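RimK domain protein ATP-grasp (Sphaerobacter thermophilus, PDB 5I47) probably binds ATP and acts as a RimK-like ATP-grasp ligase that joins an amino acid to an acceptor carboxylate. Local coordinates at residues B[89-92]-B[93-96]; B[146-149]-B[150-154]. All blocks are in the same frame, centred on the assembly; numbering follows the deposited sequence.

Contact 1 (B[89-92]-B[93-96]); sequences LADR and MALL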
# COMPACT_ATOMS: atom_id res chain seq x y z
N LEU B 89 1.33 9.04 -5.83
CA LEU B 89 2.69 9.47 -5.55
C LEU B 89 3.42 8.46 -4.67
O LEU B 89 4.65 8.32 -4.78
CB LEU B 89 2.68 10.85 -4.88
CG LEU B 89 1.85 11.95 -5.51
CD1 LEU B 89 1.90 13.22 -4.67
CD2 LEU B 89 2.32 12.23 -6.92
N ALA B 90 2.70 7.75 -3.81
CA ALA B 90 3.30 6.81 -2.88
C ALA B 90 3.50 5.43 -3.48
O ALA B 90 4.38 4.68 -3.01
CB ALA B 90 2.44 6.69 -1.62
N ASP B 91 2.73 5.07 -4.50
CA ASP B 91 2.68 3.72 -5.05
C ASP B 91 3.18 3.78 -6.49
O ASP B 91 2.45 4.19 -7.39
CB ASP B 91 1.26 3.16 -4.96
CG ASP B 91 1.19 1.69 -5.28
OD1 ASP B 91 2.10 1.16 -5.94
OD2 ASP B 91 0.20 1.05 -4.86
N ARG B 92 4.44 3.37 -6.70
CA ARG B 92 4.99 3.36 -8.05
C ARG B 92 4.22 2.42 -8.96
O ARG B 92 4.12 2.67 -10.17
CB ARG B 92 6.47 2.97 -8.01
CG ARG B 92 7.34 3.95 -7.24
CD ARG B 92 8.83 3.79 -7.56
NE ARG B 92 9.63 4.75 -6.81
CZ ARG B 92 10.32 4.45 -5.71
NH1 ARG B 92 10.33 3.21 -5.25
NH2 ARG B 92 11.01 5.40 -5.08
N MSE B 93 3.66 1.34 -8.42
CA MSE B 93 2.91 0.38 -9.22
C MSE B 93 1.60 0.98 -9.72
O MSE B 93 1.25 0.85 -10.89
CB MSE B 93 2.64 -0.89 -8.42
CG MSE B 93 1.83 -1.92 -9.17
SE MSE B 93 2.82 -2.69 -10.67
CE MSE B 93 1.76 -2.01 -12.17
N ALA B 94 0.86 1.63 -8.81
CA ALA B 94 -0.41 2.23 -9.20
C ALA B 94 -0.19 3.39 -10.17
O ALA B 94 -0.94 3.56 -11.13
CB ALA B 94 -1.18 2.70 -7.97
N LEU B 95 0.86 4.20 -9.93
CA LEU B 95 1.20 5.27 -10.85
C LEU B 95 1.58 4.72 -12.21
O LEU B 95 1.17 5.26 -13.25
CB LEU B 95 2.34 6.11 -10.28
CG LEU B 95 2.86 7.24 -11.17
CD1 LEU B 95 1.78 8.27 -11.45
CD2 LEU B 95 4.08 7.90 -10.53
N LEU B 96 2.36 3.64 -12.23
CA LEU B 96 2.78 3.03 -13.49
C LEU B 96 1.59 2.56 -14.30
O LEU B 96 1.49 2.82 -15.51
CB LEU B 96 3.75 1.88 -13.22
CG LEU B 96 4.17 1.06 -14.43
CD1 LEU B 96 4.85 1.95 -15.47
CD2 LEU B 96 5.09 -0.09 -14.00
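An N-cap ties D91 to M93 and A94 at the first turn of helix 92-101, right where the chain has left helix 83-90. One carboxylate oxygen serves two backbone amides: D91 OD1 accepts from A94 N at 3.2 Å in a fairly straight bond (160°), and from M93 N at 2.9 Å in a bent bond that counts as weak. The A94 amide approaches from above the carboxylate plane, 82° out of it. With CG of D91 swung anti to its own nitrogen (chi1 -170°), the carboxylate is put forward, beside the first-turn amides of M93 and A94, and D91 CG settles against the methyl of A94, 3.7 Å from its CB. Were D91 an alanine, those two amides would probably lose their shared carboxylate acceptor, leaving the helix start less firmly defined. This junction between the two helices lies in the RimK-like ATP-grasp region, where M93 and L96 touch V111 and T109 of strand 109-112. Regular helical bonding begins at once, L95 N to D91 O at 3.0 Å and L96 N to R92 O at 2.9 Å. The R92 chain is extended from CG to NE, and its NH1 is hydrogen-bonded to S133 O. L95 packs on V251 of strand 246-253, while M93, a selenomethionine, and L96 meet V67 and P44 of the second subunit.

Contact 2 (B[146-149]-B[150-154]); sequences EDQD and AAEAI
The amide of Q148 and the carboxylate of E152, one helical turn apart, are tilted 44° against each other rather than stacked. Q148 NE2 gives a weak hydrogen bond to E152 OE2 at 3.0 Å, and the same oxygen lies 3.8 Å from Q148 CG, so it is approached by both the end and the stem of the glutamine. Q148 is stretched out with CG opposite its backbone nitrogen (chi1 -176°); E152 crosses it at a slant, E152 CG passing 3.3 Å from Q148 O. Beneath the side chains, E152 N bonds to Q148 O at 2.7 Å and closes an i to i+4 turn. The third flat group is the carboxylate of D147, the N-cap of helix 148-160: A150 N reaches D147 OD1 at 3.3 Å from above the carboxylate plane, 51° out of it. D147 O takes the next amide, A151 N, at 2.9 Å. Bent at its second torsion, E146 brings its OE1 to 3.2 Å from the methyl carbon A150 CB. The helix lies on the antiparallel sheet of this ATP-grasp subdomain through A150, A151 and I154, which touch V145; A151 also meets F119 and I122 of helix 115-125. On the solvent side, D149 OD2 and E152 OE1 are 4.7 Å apart, two like charges. Gathering acidic groups at the amino end of a helix is probably tolerated because the helix dipole and the first-turn amides offset their negative charge, and the weak bond from the Q148 amide may add a little.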
# COMPACT_ATOMS: atom_id res chain seq x y z
N GLU B 146 24.33 -1.14 -13.09
CA GLU B 146 25.01 -1.04 -14.37
C GLU B 146 25.42 -2.40 -14.93
O GLU B 146 25.50 -2.56 -16.15
CB GLU B 146 26.25 -0.15 -14.26
CG GLU B 146 26.08 1.09 -13.40
CD GLU B 146 26.47 0.85 -11.95
OE1 GLU B 146 26.24 -0.27 -11.44
OE2 GLU B 146 27.03 1.78 -11.33
N ASP B 147 25.68 -3.38 -14.06
CA ASP B 147 26.17 -4.68 -14.50
C ASP B 147 25.78 -5.72 -13.46
O ASP B 147 25.19 -5.40 -12.42
CB ASP B 147 27.68 -4.65 -14.72
CG ASP B 147 28.42 -4.13 -13.52
OD1 ASP B 147 28.59 -4.90 -12.55
OD2 ASP B 147 28.82 -2.95 -13.52
N GLN B 148 26.13 -6.98 -13.74
CA GLN B 148 25.70 -8.08 -12.87
C GLN B 148 26.29 -7.97 -11.47
O GLN B 148 25.64 -8.34 -10.49
CB GLN B 148 26.07 -9.43 -13.49
CG GLN B 148 25.58 -10.62 -12.68
CD GLN B 148 25.92 -11.95 -13.33
OE1 GLN B 148 25.42 -12.27 -14.41
NE2 GLN B 148 26.76 -12.74 -12.66
N ASP B 149 27.53 -7.47 -11.35
CA ASP B 149 28.11 -7.27 -10.03
C ASP B 149 27.30 -6.28 -9.21
O ASP B 149 27.11 -6.47 -8.00
CB ASP B 149 29.56 -6.79 -10.16
CG ASP B 149 30.55 -7.93 -10.25
OD1 ASP B 149 30.84 -8.38 -11.38
OD2 ASP B 149 31.03 -8.38 -9.19
N ALA B 150 26.80 -5.22 -9.85
CA ALA B 150 25.89 -4.31 -9.16
C ALA B 150 24.57 -5.00 -8.84
O ALA B 150 23.98 -4.76 -7.78
CB ALA B 150 25.66 -3.06 -10.00
N ALA B 151 24.10 -5.87 -9.75
CA ALA B 151 22.84 -6.57 -9.52
C ALA B 151 22.95 -7.52 -8.34
O ALA B 151 22.11 -7.49 -7.43
CB ALA B 151 22.43 -7.32 -10.79
N GLU B 152 23.99 -8.36 -8.32
CA GLU B 152 24.18 -9.30 -7.22
C GLU B 152 24.38 -8.60 -5.89
O GLU B 152 24.15 -9.21 -4.84
CB GLU B 152 25.37 -10.22 -7.51
CG GLU B 152 25.19 -11.09 -8.75
CD GLU B 152 26.42 -11.92 -9.07
OE1 GLU B 152 27.54 -11.53 -8.65
OE2 GLU B 152 26.28 -12.97 -9.74
N ALA B 153 24.80 -7.33 -5.90
CA ALA B 153 25.06 -6.61 -4.66
C ALA B 153 23.76 -6.13 -4.03
O ALA B 153 23.52 -6.34 -2.83
CB ALA B 153 26.00 -5.44 -4.92
N ILE B 154 22.90 -5.48 -4.82
CA ILE B 154 21.66 -4.94 -4.26
C ILE B 154 20.69 -6.06 -3.94
O ILE B 154 19.97 -6.01 -2.93
CB ILE B 154 21.05 -3.91 -5.23
CG1 ILE B 154 22.11 -2.87 -5.60
CG2 ILE B 154 19.85 -3.24 -4.60
CD1 ILE B 154 21.74 -1.98 -6.75

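Overall arrangement
From the N terminus, the chain first builds the parallel sheet of the preATP-grasp region, then reaches contact 1, which joins helix 83-90 to helix 92-101. Strand 109-112, helix 115-125 and strand 129-133 follow, and contact 2 leads from strand 143-145 into helix 148-160, which packs on that strand's antiparallel sheet. Neither contact closes a long loop: each is one continuous stretch at the beginning of a helix, and they stand in series, without nesting or crossing. The centres of contacts 1 and 2 are about 25 Å apart. Contact 1 is partly buried, nearer the middle of the chain and touching the second subunit, whereas contact 2 lies at the surface.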